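Local structure of aromatic-L-amino-acid decarboxylase (6EEW) at residues T262-T267 / I465-L470; I416-P419 / V425-R428; W379-S384 / V388-H393. The protein catalyses the pyridoxal-phosphate-dependent decarboxylation of L-tryptophan to tryptamine and of 5-hydroxy-L-tryptophan to serotonin. All blocks are in the same frame, centred on the assembly; numbering follows the deposited sequence. Where two conformers were deposited one is given.

Interaction 1 (T262-T267 / I465-L470); sequences TSTTAT and IYMLRL. With TRP (tryptophan), chain E.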
ATOM      1  N   THR A 262      -8.399   9.412  17.154  1.00 52.82           N
ATOM      2  CA  THR A 262      -8.585   7.989  17.410  1.00 43.89           C
ATOM      3  C   THR A 262      -9.066   7.731  18.827  1.00 46.50           C
ATOM      4  O   THR A 262      -9.842   6.796  19.053  1.00 57.21           O
ATOM      5  CB  THR A 262      -7.270   7.223  17.170  1.00 47.01           C
ATOM      6  OG1 THR A 262      -6.211   7.836  17.912  1.00 49.32           O
ATOM      7  CG2 THR A 262      -6.885   7.208  15.682  1.00 39.67           C
ATOM      8  N   SER A 263      -8.635   8.544  19.790  1.00 42.97           N
ATOM      9  CA  SER A 263      -9.030   8.310  21.175  1.00 52.72           C
ATOM     10  C   SER A 263     -10.508   8.632  21.406  1.00 57.69           C
ATOM     11  O   SER A 263     -11.304   7.745  21.745  1.00 59.41           O
ATOM     12  CB  SER A 263      -8.136   9.125  22.104  1.00 55.73           C
ATOM     13  OG  SER A 263      -6.803   8.674  21.982  1.00 62.37           O
ATOM     14  N   THR A 264     -10.897   9.898  21.230  1.00 55.11           N
ATOM     15  CA  THR A 264     -12.240  10.350  21.588  1.00 44.52           C
ATOM     16  C   THR A 264     -12.982  10.990  20.421  1.00 50.35           C
ATOM     17  O   THR A 264     -14.061  11.556  20.626  1.00 53.14           O
ATOM     18  CB  THR A 264     -12.166  11.346  22.743  1.00 45.78           C
ATOM     19  OG1 THR A 264     -11.376  12.467  22.338  1.00 48.23           O
ATOM     20  CG2 THR A 264     -11.528  10.713  23.965  1.00 46.84           C
ATOM     21  N   THR A 265     -12.458  10.888  19.201  1.00 51.19           N
ATOM     22  CA  THR A 265     -13.005  11.611  18.053  1.00 48.91           C
ATOM     23  C   THR A 265     -13.199  13.086  18.394  1.00 50.88           C
ATOM     24  O   THR A 265     -14.235  13.688  18.101  1.00 58.74           O
ATOM     25  CB  THR A 265     -14.300  10.976  17.526  1.00 50.62           C
ATOM     26  OG1 THR A 265     -15.289  10.884  18.560  1.00 50.83           O
ATOM     27  CG2 THR A 265     -14.032   9.602  16.960  1.00 45.41           C
ATOM     28  N   ALA A 266     -12.196  13.664  19.057  1.00 43.56           N
ATOM     29  CA  ALA A 266     -12.095  15.115  19.142  1.00 48.41           C
ATOM     30  C   ALA A 266     -12.076  15.717  17.739  1.00 45.66           C
ATOM     31  O   ALA A 266     -11.837  15.034  16.743  1.00 48.54           O
ATOM     32  CB  ALA A 266     -10.837  15.522  19.908  1.00 44.65           C
ATOM     33  N   THR A 267     -12.377  17.010  17.657  1.00 46.05           N
ATOM     34  CA  THR A 267     -12.467  17.699  16.372  1.00 48.39           C
ATOM     35  C   THR A 267     -11.677  18.995  16.438  1.00 53.65           C
ATOM     36  O   THR A 267     -11.995  19.878  17.245  1.00 59.44           O
ATOM     37  CB  THR A 267     -13.930  17.999  15.996  1.00 48.93           C
ATOM     38  OG1 THR A 267     -14.573  18.670  17.082  1.00 59.00           O
ATOM     39  CG2 THR A 267     -14.709  16.742  15.691  1.00 41.75           C
ATOM     40  N   ILE A 465      -7.707  10.622  32.282  1.00 54.53           N
ATOM     41  CA  ILE A 465      -8.965   9.948  32.565  1.00 59.21           C
ATOM     42  C   ILE A 465      -8.985   8.656  31.769  1.00 66.59           C
ATOM     43  O   ILE A 465      -8.806   8.676  30.543  1.00 67.32           O
ATOM     44  CB  ILE A 465     -10.163  10.838  32.197  1.00 61.02           C
ATOM     45  CG1 ILE A 465     -10.097  12.157  32.974  1.00 63.94           C
ATOM     46  CG2 ILE A 465     -11.473  10.107  32.464  1.00 65.29           C
ATOM     47  CD1 ILE A 465     -11.176  13.142  32.596  1.00 72.22           C
ATOM     48  N   TYR A 466      -9.194   7.539  32.465  1.00 71.76           N
ATOM     49  CA  TYR A 466      -9.368   6.236  31.839  1.00 70.01           C
ATOM     50  C   TYR A 466     -10.840   6.069  31.482  1.00 68.72           C
ATOM     51  O   TYR A 466     -11.718   6.291  32.322  1.00 66.85           O
ATOM     52  CB  TYR A 466      -8.908   5.117  32.779  1.00 70.99           C
ATOM     53  CG  TYR A 466      -8.989   3.704  32.208  1.00 69.56           C
ATOM     54  CD1 TYR A 466     -10.184   3.003  32.169  1.00 68.20           C
ATOM     55  CD2 TYR A 466      -7.847   3.070  31.728  1.00 69.71           C
ATOM     56  CE1 TYR A 466     -10.242   1.712  31.654  1.00 71.40           C
ATOM     57  CE2 TYR A 466      -7.893   1.790  31.212  1.00 70.22           C
ATOM     58  CZ  TYR A 466      -9.090   1.113  31.175  1.00 73.79           C
ATOM     59  OH  TYR A 466      -9.123  -0.167  30.661  1.00 77.86           O
ATOM     60  N   MET A 467     -11.109   5.696  30.236  1.00 65.44           N
ATOM     61  CA  MET A 467     -12.478   5.552  29.773  1.00 59.27           C
ATOM     62  C   MET A 467     -12.590   4.373  28.817  1.00 59.43           C
ATOM     63  O   MET A 467     -11.612   3.973  28.172  1.00 56.26           O
ATOM     64  CB  MET A 467     -12.943   6.845  29.098  1.00 56.40           C
ATOM     65  CG  MET A 467     -12.279   7.132  27.769  1.00 53.79           C
ATOM     66  SD  MET A 467     -12.330   8.892  27.389  1.00 64.84           S
ATOM     67  CE  MET A 467     -11.177   9.517  28.613  1.00 65.50           C
ATOM     68  N   LEU A 468     -13.781   3.781  28.783  1.00 55.49           N
ATOM     69  CA  LEU A 468     -14.152   2.775  27.801  1.00 53.57           C
ATOM     70  C   LEU A 468     -14.689   3.465  26.554  1.00 56.21           C
ATOM     71  O   LEU A 468     -15.227   4.573  26.624  1.00 65.87           O
ATOM     72  CB  LEU A 468     -15.215   1.837  28.377  1.00 58.02           C
ATOM     73  CG  LEU A 468     -14.823   0.850  29.485  1.00 61.41           C
ATOM     74  CD1 LEU A 468     -14.305   1.536  30.739  1.00 59.70           C
ATOM     75  CD2 LEU A 468     -16.027  -0.013  29.821  1.00 63.36           C
ATOM     76  N   ARG A 469     -14.546   2.800  25.410  1.00 53.63           N
ATOM     77  CA  ARG A 469     -15.050   3.304  24.140  1.00 49.17           C
ATOM     78  C   ARG A 469     -16.000   2.292  23.526  1.00 50.94           C
ATOM     79  O   ARG A 469     -15.761   1.081  23.581  1.00 57.33           O
ATOM     80  CB  ARG A 469     -13.926   3.610  23.144  1.00 50.19           C
ATOM     81  CG  ARG A 469     -12.909   4.671  23.567  1.00 50.70           C
ATOM     82  CD  ARG A 469     -11.571   4.505  22.818  1.00 44.85           C
ATOM     83  NE  ARG A 469     -11.625   4.899  21.406  1.00 45.80           N
ATOM     84  CZ  ARG A 469     -11.964   4.079  20.406  1.00 45.49           C
ATOM     85  NH1 ARG A 469     -12.291   2.819  20.652  1.00 46.81           N
ATOM     86  NH2 ARG A 469     -11.984   4.515  19.155  1.00 42.88           N
ATOM     87  N   LEU A 470     -17.070   2.798  22.922  1.00 54.05           N
ATOM     88  CA  LEU A 470     -17.960   1.995  22.094  1.00 55.53           C
ATOM     89  C   LEU A 470     -17.932   2.592  20.693  1.00 54.15           C
ATOM     90  O   LEU A 470     -18.496   3.665  20.455  1.00 58.24           O
ATOM     91  CB  LEU A 470     -19.376   1.964  22.657  1.00 50.15           C
ATOM     92  CG  LEU A 470     -20.218   0.869  22.009  1.00 54.04           C
ATOM     93  CD1 LEU A 470     -19.827  -0.515  22.576  1.00 51.94           C
ATOM     94  CD2 LEU A 470     -21.725   1.162  22.154  1.00 51.16           C
TER
HETATM   95  N   TRP E 601      -7.705   4.306  15.140  1.00 87.59           N
HETATM   96  CA  TRP E 601      -7.529   3.094  15.924  1.00 81.32           C
HETATM   97  C   TRP E 601      -6.161   3.050  16.602  1.00 84.36           C
HETATM   98  O   TRP E 601      -5.271   2.307  16.184  1.00 85.71           O
HETATM   99  CB  TRP E 601      -7.734   1.863  15.037  1.00 80.57           C
HETATM  100  CG  TRP E 601      -7.074   1.921  13.675  1.00 79.70           C
HETATM  101  CD1 TRP E 601      -5.835   2.407  13.377  1.00 82.40           C
HETATM  102  CD2 TRP E 601      -7.641   1.475  12.428  1.00 75.89           C
HETATM  103  NE1 TRP E 601      -5.595   2.293  12.024  1.00 82.76           N
HETATM  104  CE2 TRP E 601      -6.686   1.723  11.423  1.00 76.28           C
HETATM  105  CE3 TRP E 601      -8.861   0.892  12.068  1.00 71.97           C
HETATM  106  CZ2 TRP E 601      -6.912   1.409  10.087  1.00 71.40           C
HETATM  107  CZ3 TRP E 601      -9.084   0.581  10.742  1.00 70.65           C
HETATM  108  CH2 TRP E 601      -8.116   0.838   9.768  1.00 71.91           C
HETATM  109  OXT TRP E 601      -5.919   3.750  17.594  1.00 86.02           O
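T262, S263 and T264 belong to an irregular loop that lies over strand 465-470, far enough off that side chains do the bridging: the nearest CA atoms, those of T264 and R469, are 8.0 Å apart. M467 and R469 both point at the loop from the strand, and R469 makes the polar link. Its CG is anti to the carbonyl carbon (chi1 -61°), and a bend at chi3 brings the guanidinium within bonding distance of two successive carbonyl oxygens. R469 NE donates to S263 O at 2.9 Å, with the oxygen close to the guanidinium plane. R469 NH2 reaches T262 O at 3.1 Å, arriving nearly end-on to that carbonyl but with the oxygen tilted out of the guanidinium plane; NH2 also bonds F100 O. The contact joins the two domains of a fold-type I PLP enzyme, since the loop follows strand 251-258 of the seven-stranded main sheet and the strand belongs to the antiparallel C-terminal sheet. With an alanine in place of R469, the carbonyls of T262, S263 and F100 would probably lose this donor and the loop would be less firmly held beside the ligand. T262 CG2 lies 3.1 Å from the amino N of the bound tryptophan, and T262 probably also binds pyridoxal phosphate, as in related enzymes. M467 SD meets T264 CG2 at 4.0 Å, the side chains crossing at about a right angle.

Interaction 2 (I416-P419 / V425-R428); sequences IVVP and VCFR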
ATOM      1  N   ILE A 416     -20.802  10.004  30.814  1.00 54.82           N
ATOM      2  CA  ILE A 416     -20.221  10.266  29.503  1.00 57.94           C
ATOM      3  C   ILE A 416     -19.075  11.251  29.696  1.00 64.16           C
ATOM      4  O   ILE A 416     -19.283  12.370  30.177  1.00 69.63           O
ATOM      5  CB  ILE A 416     -21.272  10.815  28.526  1.00 56.23           C
ATOM      6  CG1 ILE A 416     -22.503   9.905  28.481  1.00 61.45           C
ATOM      7  CG2 ILE A 416     -20.671  10.930  27.137  1.00 50.79           C
ATOM      8  CD1 ILE A 416     -22.230   8.522  27.920  1.00 67.96           C
ATOM      9  N   VAL A 417     -17.867  10.846  29.295  1.00 62.55           N
ATOM     10  CA  VAL A 417     -16.666  11.605  29.631  1.00 57.67           C
ATOM     11  C   VAL A 417     -16.493  12.816  28.720  1.00 50.34           C
ATOM     12  O   VAL A 417     -16.058  13.883  29.166  1.00 51.53           O
ATOM     13  CB  VAL A 417     -15.441  10.677  29.570  1.00 57.56           C
ATOM     14  CG1 VAL A 417     -14.167  11.459  29.839  1.00 55.53           C
ATOM     15  CG2 VAL A 417     -15.598   9.527  30.558  1.00 61.01           C
ATOM     16  N   VAL A 418     -16.836  12.683  27.442  1.00 42.25           N
ATOM     17  CA  VAL A 418     -16.667  13.759  26.469  1.00 44.09           C
ATOM     18  C   VAL A 418     -17.810  13.656  25.471  1.00 51.00           C
ATOM     19  O   VAL A 418     -18.366  12.566  25.293  1.00 58.23           O
ATOM     20  CB  VAL A 418     -15.303  13.663  25.767  1.00 48.28           C
ATOM     21  CG1 VAL A 418     -14.197  14.051  26.721  1.00 51.29           C
ATOM     22  CG2 VAL A 418     -15.083  12.243  25.245  1.00 40.91           C
ATOM     23  N   PRO A 419     -18.187  14.737  24.792  1.00 56.39           N
ATOM     24  CA  PRO A 419     -19.378  14.681  23.936  1.00 60.36           C
ATOM     25  C   PRO A 419     -19.202  13.682  22.800  1.00 56.46           C
ATOM     26  O   PRO A 419     -18.122  13.555  22.221  1.00 57.57           O
ATOM     27  CB  PRO A 419     -19.521  16.122  23.421  1.00 54.46           C
ATOM     28  CG  PRO A 419     -18.726  16.950  24.379  1.00 56.89           C
ATOM     29  CD  PRO A 419     -17.597  16.083  24.833  1.00 56.24           C
ATOM     30  N   VAL A 425     -18.668   6.374  21.414  1.00 45.44           N
ATOM     31  CA  VAL A 425     -19.158   6.804  22.725  1.00 49.16           C
ATOM     32  C   VAL A 425     -18.081   6.508  23.764  1.00 53.69           C
ATOM     33  O   VAL A 425     -17.698   5.348  23.954  1.00 63.19           O
ATOM     34  CB  VAL A 425     -20.477   6.098  23.089  1.00 47.74           C
ATOM     35  CG1 VAL A 425     -21.028   6.591  24.430  1.00 42.96           C
ATOM     36  CG2 VAL A 425     -21.486   6.258  21.990  1.00 43.37           C
ATOM     37  N   CYS A 426     -17.608   7.544  24.449  1.00 50.75           N
ATOM     38  CA  CYS A 426     -16.616   7.408  25.506  1.00 49.98           C
ATOM     39  C   CYS A 426     -17.302   7.532  26.859  1.00 59.33           C
ATOM     40  O   CYS A 426     -17.942   8.551  27.138  1.00 67.37           O
ATOM     41  CB  CYS A 426     -15.520   8.462  25.358  1.00 55.22           C
ATOM     42  SG  CYS A 426     -14.597   8.364  23.793  1.00 61.19           S
ATOM     43  N   PHE A 427     -17.177   6.502  27.696  1.00 60.95           N
ATOM     44  CA  PHE A 427     -17.924   6.474  28.950  1.00 58.56           C
ATOM     45  C   PHE A 427     -17.094   5.808  30.043  1.00 61.71           C
ATOM     46  O   PHE A 427     -16.027   5.241  29.790  1.00 65.08           O
ATOM     47  CB  PHE A 427     -19.267   5.763  28.783  1.00 55.77           C
ATOM     48  CG  PHE A 427     -19.151   4.305  28.438  1.00 57.28           C
ATOM     49  CD1 PHE A 427     -18.747   3.905  27.176  1.00 57.81           C
ATOM     50  CD2 PHE A 427     -19.447   3.332  29.383  1.00 64.41           C
ATOM     51  CE1 PHE A 427     -18.644   2.564  26.860  1.00 62.97           C
ATOM     52  CE2 PHE A 427     -19.347   1.989  29.076  1.00 67.25           C
ATOM     53  CZ  PHE A 427     -18.943   1.601  27.814  1.00 66.98           C
ATOM     54  N   ARG A 428     -17.590   5.891  31.275  1.00 59.83           N
ATOM     55  CA  ARG A 428     -16.881   5.258  32.386  1.00 62.04           C
ATOM     56  C   ARG A 428     -17.830   5.110  33.567  1.00 65.44           C
ATOM     57  O   ARG A 428     -18.907   5.703  33.603  1.00 67.53           O
ATOM     58  CB  ARG A 428     -15.643   6.082  32.770  1.00 61.84           C
ATOM     59  CG  ARG A 428     -15.968   7.294  33.641  1.00 68.58           C
ATOM     60  CD  ARG A 428     -14.837   8.325  33.684  1.00 73.78           C
ATOM     61  NE  ARG A 428     -13.899   8.189  34.794  1.00 79.54           N
ATOM     62  CZ  ARG A 428     -13.696   9.131  35.711  1.00 81.55           C
ATOM     63  NH1 ARG A 428     -14.380  10.268  35.661  1.00 79.46           N
ATOM     64  NH2 ARG A 428     -12.817   8.938  36.684  1.00 84.64           N
TER
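V417 N donates to C426 O at 3.2 Å, where the two arms of a beta hairpin at the edge of the four-stranded antiparallel C-terminal sheet come together. The bond is fairly straight at hydrogen (162°), although the N-H sits above the carbonyl plane, 36° out of it. Beside it, I416 and F427 form a non-hydrogen-bonded antiparallel pair. Their side chains leave on the same face, and I416 CD1 lies 4.1 Å from F427 CB while also brushing V425 CG1. V418 CG2 rests on C426 CB at 3.8 Å. A chi1 of 177° sends V417 CG1 anti to the backbone N and leaves CG2 beside that N, where it lies across the aliphatic part of R428. The two side chains cross at about a right angle, and V417 CG2 meets R428 CD at 3.4 Å, a tight fit.

Behind this first shell, helix 375-409 covers the I416 and F427 face; E405, V408 and R409 pack on I416, and the F427 ring meets F404 edge-to-face. T264 lies against both V418 and C426. The arginine chain that V417 leans on is held at its far end, where R428 NH1 forms a salt bridge with E415 OE2.

Interaction 3 (W379-S384 / V388-H393); sequences WLILRS and VNLQSH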
ATOM      1  N   TRP A 379     -15.930   3.246  -7.137  1.00 47.07           N
ATOM      2  CA  TRP A 379     -16.946   3.447  -8.163  1.00 46.44           C
ATOM      3  C   TRP A 379     -18.127   2.518  -7.947  1.00 52.10           C
ATOM      4  O   TRP A 379     -19.285   2.946  -8.001  1.00 52.05           O
ATOM      5  CB  TRP A 379     -16.329   3.225  -9.538  1.00 41.24           C
ATOM      6  CG  TRP A 379     -17.194   3.572 -10.708  1.00 40.27           C
ATOM      7  CD1 TRP A 379     -17.845   4.747 -10.932  1.00 42.39           C
ATOM      8  CD2 TRP A 379     -17.448   2.747 -11.859  1.00 36.60           C
ATOM      9  NE1 TRP A 379     -18.516   4.696 -12.140  1.00 43.34           N
ATOM     10  CE2 TRP A 379     -18.280   3.481 -12.728  1.00 43.05           C
ATOM     11  CE3 TRP A 379     -17.060   1.452 -12.230  1.00 35.02           C
ATOM     12  CZ2 TRP A 379     -18.722   2.967 -13.944  1.00 46.93           C
ATOM     13  CZ3 TRP A 379     -17.500   0.942 -13.437  1.00 38.86           C
ATOM     14  CH2 TRP A 379     -18.323   1.697 -14.280  1.00 47.81           C
ATOM     15  N   LEU A 380     -17.852   1.230  -7.716  1.00 51.26           N
ATOM     16  CA  LEU A 380     -18.948   0.293  -7.519  1.00 47.90           C
ATOM     17  C   LEU A 380     -19.726   0.627  -6.260  1.00 45.06           C
ATOM     18  O   LEU A 380     -20.941   0.483  -6.246  1.00 45.37           O
ATOM     19  CB  LEU A 380     -18.447  -1.150  -7.458  1.00 44.28           C
ATOM     20  CG  LEU A 380     -18.469  -1.943  -8.777  1.00 41.44           C
ATOM     21  CD1 LEU A 380     -17.664  -1.184  -9.826  1.00 38.12           C
ATOM     22  CD2 LEU A 380     -17.901  -3.340  -8.586  1.00 38.29           C
ATOM     23  N   ILE A 381     -19.065   1.114  -5.213  1.00 43.38           N
ATOM     24  CA  ILE A 381     -19.792   1.487  -3.998  1.00 48.09           C
ATOM     25  C   ILE A 381     -20.772   2.619  -4.293  1.00 51.20           C
ATOM     26  O   ILE A 381     -21.982   2.530  -4.014  1.00 50.32           O
ATOM     27  CB  ILE A 381     -18.801   1.895  -2.896  1.00 49.99           C
ATOM     28  CG1 ILE A 381     -17.911   0.719  -2.492  1.00 52.49           C
ATOM     29  CG2 ILE A 381     -19.539   2.481  -1.695  1.00 44.35           C
ATOM     30  CD1 ILE A 381     -16.820   1.110  -1.496  1.00 53.50           C
ATOM     31  N   LEU A 382     -20.247   3.708  -4.847  1.00 46.58           N
ATOM     32  CA  LEU A 382     -21.075   4.859  -5.171  1.00 45.31           C
ATOM     33  C   LEU A 382     -22.232   4.463  -6.081  1.00 48.46           C
ATOM     34  O   LEU A 382     -23.399   4.764  -5.791  1.00 50.84           O
ATOM     35  CB  LEU A 382     -20.206   5.944  -5.796  1.00 38.27           C
ATOM     36  CG  LEU A 382     -19.185   6.318  -4.726  1.00 39.04           C
ATOM     37  CD1 LEU A 382     -18.073   7.155  -5.321  1.00 31.71           C
ATOM     38  CD2 LEU A 382     -19.883   7.071  -3.609  1.00 30.19           C
ATOM     39  N   ARG A 383     -21.932   3.769  -7.177  1.00 41.09           N
ATOM     40  CA  ARG A 383     -22.986   3.418  -8.124  1.00 43.31           C
ATOM     41  C   ARG A 383     -23.999   2.438  -7.537  1.00 52.04           C
ATOM     42  O   ARG A 383     -25.183   2.505  -7.877  1.00 59.24           O
ATOM     43  CB  ARG A 383     -22.388   2.839  -9.405  1.00 35.74           C
ATOM     44  CG  ARG A 383     -21.724   3.874 -10.278  1.00 40.60           C
ATOM     45  CD  ARG A 383     -21.531   3.350 -11.698  1.00 40.97           C
ATOM     46  NE  ARG A 383     -22.799   3.130 -12.369  1.00 37.49           N
ATOM     47  CZ  ARG A 383     -22.928   2.581 -13.577  1.00 43.49           C
ATOM     48  NH1 ARG A 383     -21.862   2.167 -14.264  1.00 49.82           N
ATOM     49  NH2 ARG A 383     -24.119   2.455 -14.103  1.00 40.05           N
ATOM     50  N   SER A 384     -23.561   1.531  -6.659  0.66 51.57           N
ATOM     51  CA  SER A 384     -24.446   0.466  -6.213  0.66 51.74           C
ATOM     52  C   SER A 384     -25.359   0.904  -5.079  0.66 53.51           C
ATOM     53  O   SER A 384     -26.442   0.334  -4.911  0.66 55.04           O
ATOM     54  CB  SER A 384     -23.615  -0.742  -5.786  0.66 50.05           C
ATOM     55  OG  SER A 384     -22.613  -1.037  -6.754  0.66 47.86           O
ATOM     56  N   VAL A 388     -27.798   8.873  -1.251  1.00 49.01           N
ATOM     57  CA  VAL A 388     -28.825   8.854  -0.210  1.00 52.99           C
ATOM     58  C   VAL A 388     -28.583   7.691   0.742  1.00 54.07           C
ATOM     59  O   VAL A 388     -28.548   7.866   1.964  1.00 59.19           O
ATOM     60  CB  VAL A 388     -30.239   8.814  -0.826  1.00 57.00           C
ATOM     61  CG1 VAL A 388     -31.304   8.811   0.261  1.00 55.15           C
ATOM     62  CG2 VAL A 388     -30.475  10.013  -1.731  1.00 54.72           C
ATOM     63  N   ASN A 389     -28.370   6.488   0.194  1.00 52.17           N
ATOM     64  CA  ASN A 389     -28.144   5.311   1.034  1.00 53.38           C
ATOM     65  C   ASN A 389     -26.842   5.399   1.825  1.00 53.93           C
ATOM     66  O   ASN A 389     -26.789   4.954   2.978  1.00 59.92           O
ATOM     67  CB  ASN A 389     -28.147   4.053   0.176  1.00 57.03           C
ATOM     68  CG  ASN A 389     -29.531   3.663  -0.245  1.00 57.76           C
ATOM     69  OD1 ASN A 389     -30.467   3.771   0.541  1.00 60.09           O
ATOM     70  ND2 ASN A 389     -29.678   3.217  -1.489  1.00 57.11           N
ATOM     71  N   LEU A 390     -25.781   5.956   1.230  1.00 40.52           N
ATOM     72  CA  LEU A 390     -24.541   6.115   1.980  1.00 45.72           C
ATOM     73  C   LEU A 390     -24.762   7.022   3.189  1.00 47.48           C
ATOM     74  O   LEU A 390     -24.287   6.738   4.308  1.00 46.03           O
ATOM     75  CB  LEU A 390     -23.454   6.666   1.056  1.00 40.39           C
ATOM     76  CG  LEU A 390     -23.043   5.727  -0.088  1.00 45.61           C
ATOM     77  CD1 LEU A 390     -21.812   6.257  -0.831  1.00 41.69           C
ATOM     78  CD2 LEU A 390     -22.790   4.304   0.438  1.00 32.56           C
ATOM     79  N   GLN A 391     -25.488   8.120   2.978  1.00 45.51           N
ATOM     80  CA  GLN A 391     -25.874   8.977   4.094  1.00 47.56           C
ATOM     81  C   GLN A 391     -26.703   8.211   5.113  1.00 46.75           C
ATOM     82  O   GLN A 391     -26.499   8.352   6.323  1.00 48.67           O
ATOM     83  CB  GLN A 391     -26.654  10.179   3.572  1.00 47.42           C
ATOM     84  CG  GLN A 391     -25.813  11.152   2.787  1.00 47.10           C
ATOM     85  CD  GLN A 391     -26.650  12.142   2.023  1.00 47.12           C
ATOM     86  OE1 GLN A 391     -27.692  11.792   1.473  1.00 46.20           O
ATOM     87  NE2 GLN A 391     -26.232  13.398   2.030  1.00 48.61           N
ATOM     88  N   SER A 392     -27.655   7.407   4.644  1.00 49.13           N
ATOM     89  CA  SER A 392     -28.448   6.594   5.560  1.00 50.97           C
ATOM     90  C   SER A 392     -27.559   5.733   6.434  1.00 49.00           C
ATOM     91  O   SER A 392     -27.825   5.568   7.624  1.00 39.91           O
ATOM     92  CB  SER A 392     -29.437   5.729   4.790  1.00 57.00           C
ATOM     93  OG  SER A 392     -30.320   6.537   4.034  1.00 66.31           O
ATOM     94  N   HIS A 393     -26.502   5.161   5.850  1.00 52.58           N
ATOM     95  CA  HIS A 393     -25.600   4.279   6.583  1.00 46.36           C
ATOM     96  C   HIS A 393     -24.850   5.041   7.675  1.00 43.86           C
ATOM     97  O   HIS A 393     -24.799   4.617   8.848  1.00 43.87           O
ATOM     98  CB  HIS A 393     -24.643   3.632   5.578  1.00 54.25           C
ATOM     99  CG  HIS A 393     -23.242   3.476   6.076  1.00 54.84           C
ATOM    100  ND1 HIS A 393     -22.890   2.558   7.043  1.00 57.88           N
ATOM    101  CD2 HIS A 393     -22.101   4.121   5.733  1.00 53.29           C
ATOM    102  CE1 HIS A 393     -21.589   2.641   7.269  1.00 55.90           C
ATOM    103  NE2 HIS A 393     -21.090   3.590   6.494  1.00 53.01           N
TER
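L382 and L390 meet with their methyl ends although they are eight positions apart in one helix, 375-409. Their CA atoms are 8.0 Å apart, whereas a straight helix would put them about 12 Å apart: the helix is sharply kinked, its turn opened between S384 and V388.

The apolar contact across the kink is small and buried. L382 CD2 and L390 CD1 are 3.5 Å apart, tighter than usual for two methyls, and the side chains cross at about a right angle. L390 points straight at segment 379-384. L382 sets out away from L390, but with CD1 anti to CA (chi2 167°), CD2 is the branch turned back towards it. The second branch of L390 is used too: L390 CD2 lies 4.3 Å from I381 CG2. I296 and L322 pack on L390, and W142 on L382.

No hydrogen bond crosses between the segments; several polar side chains bond to groups outside them. N389 ND2 bonds Y385 O within the kink, Q391 NE2 bonds I296 O, and H393 NE2 bonds W320 O, next in sequence to K319, the lysine that carries pyridoxal phosphate.

Within 379-384, R383 CD lies over one face of the W379 ring, 3.1 Å above its plane and towards the rim. The charged contacts are the salt bridges of the R383 guanidinium to D80 and E72 of the second subunit. Helix 375-409 is the long, kinked helix that leads from the large domain to the C-terminal domain in fold-type I PLP enzymes, with this part of it, around W379 to N389, touching the second subunit.

In the fold
Interactions 1 and 2 lie side by side, with centres 7 Å apart, on neighbouring strands of the C-terminal sheet. L470 N probably bonds V425 O at 2.8 Å and L468 N probably bonds F427 O at 2.9 Å, while M467 CE packs on V417 CG1. The hairpin of interaction 2 thus flanks the strand whose R469 reaches the loop at the tryptophan pocket; C426 itself stays about 12 Å from that ligand, between side chain and ligand. Interaction 3 stands apart, its centre 28 Å from that of interaction 1 and 30 Å from that of interaction 2. Its I381 side chain is about 8 Å from that of H318, a tryptophan-binding residue.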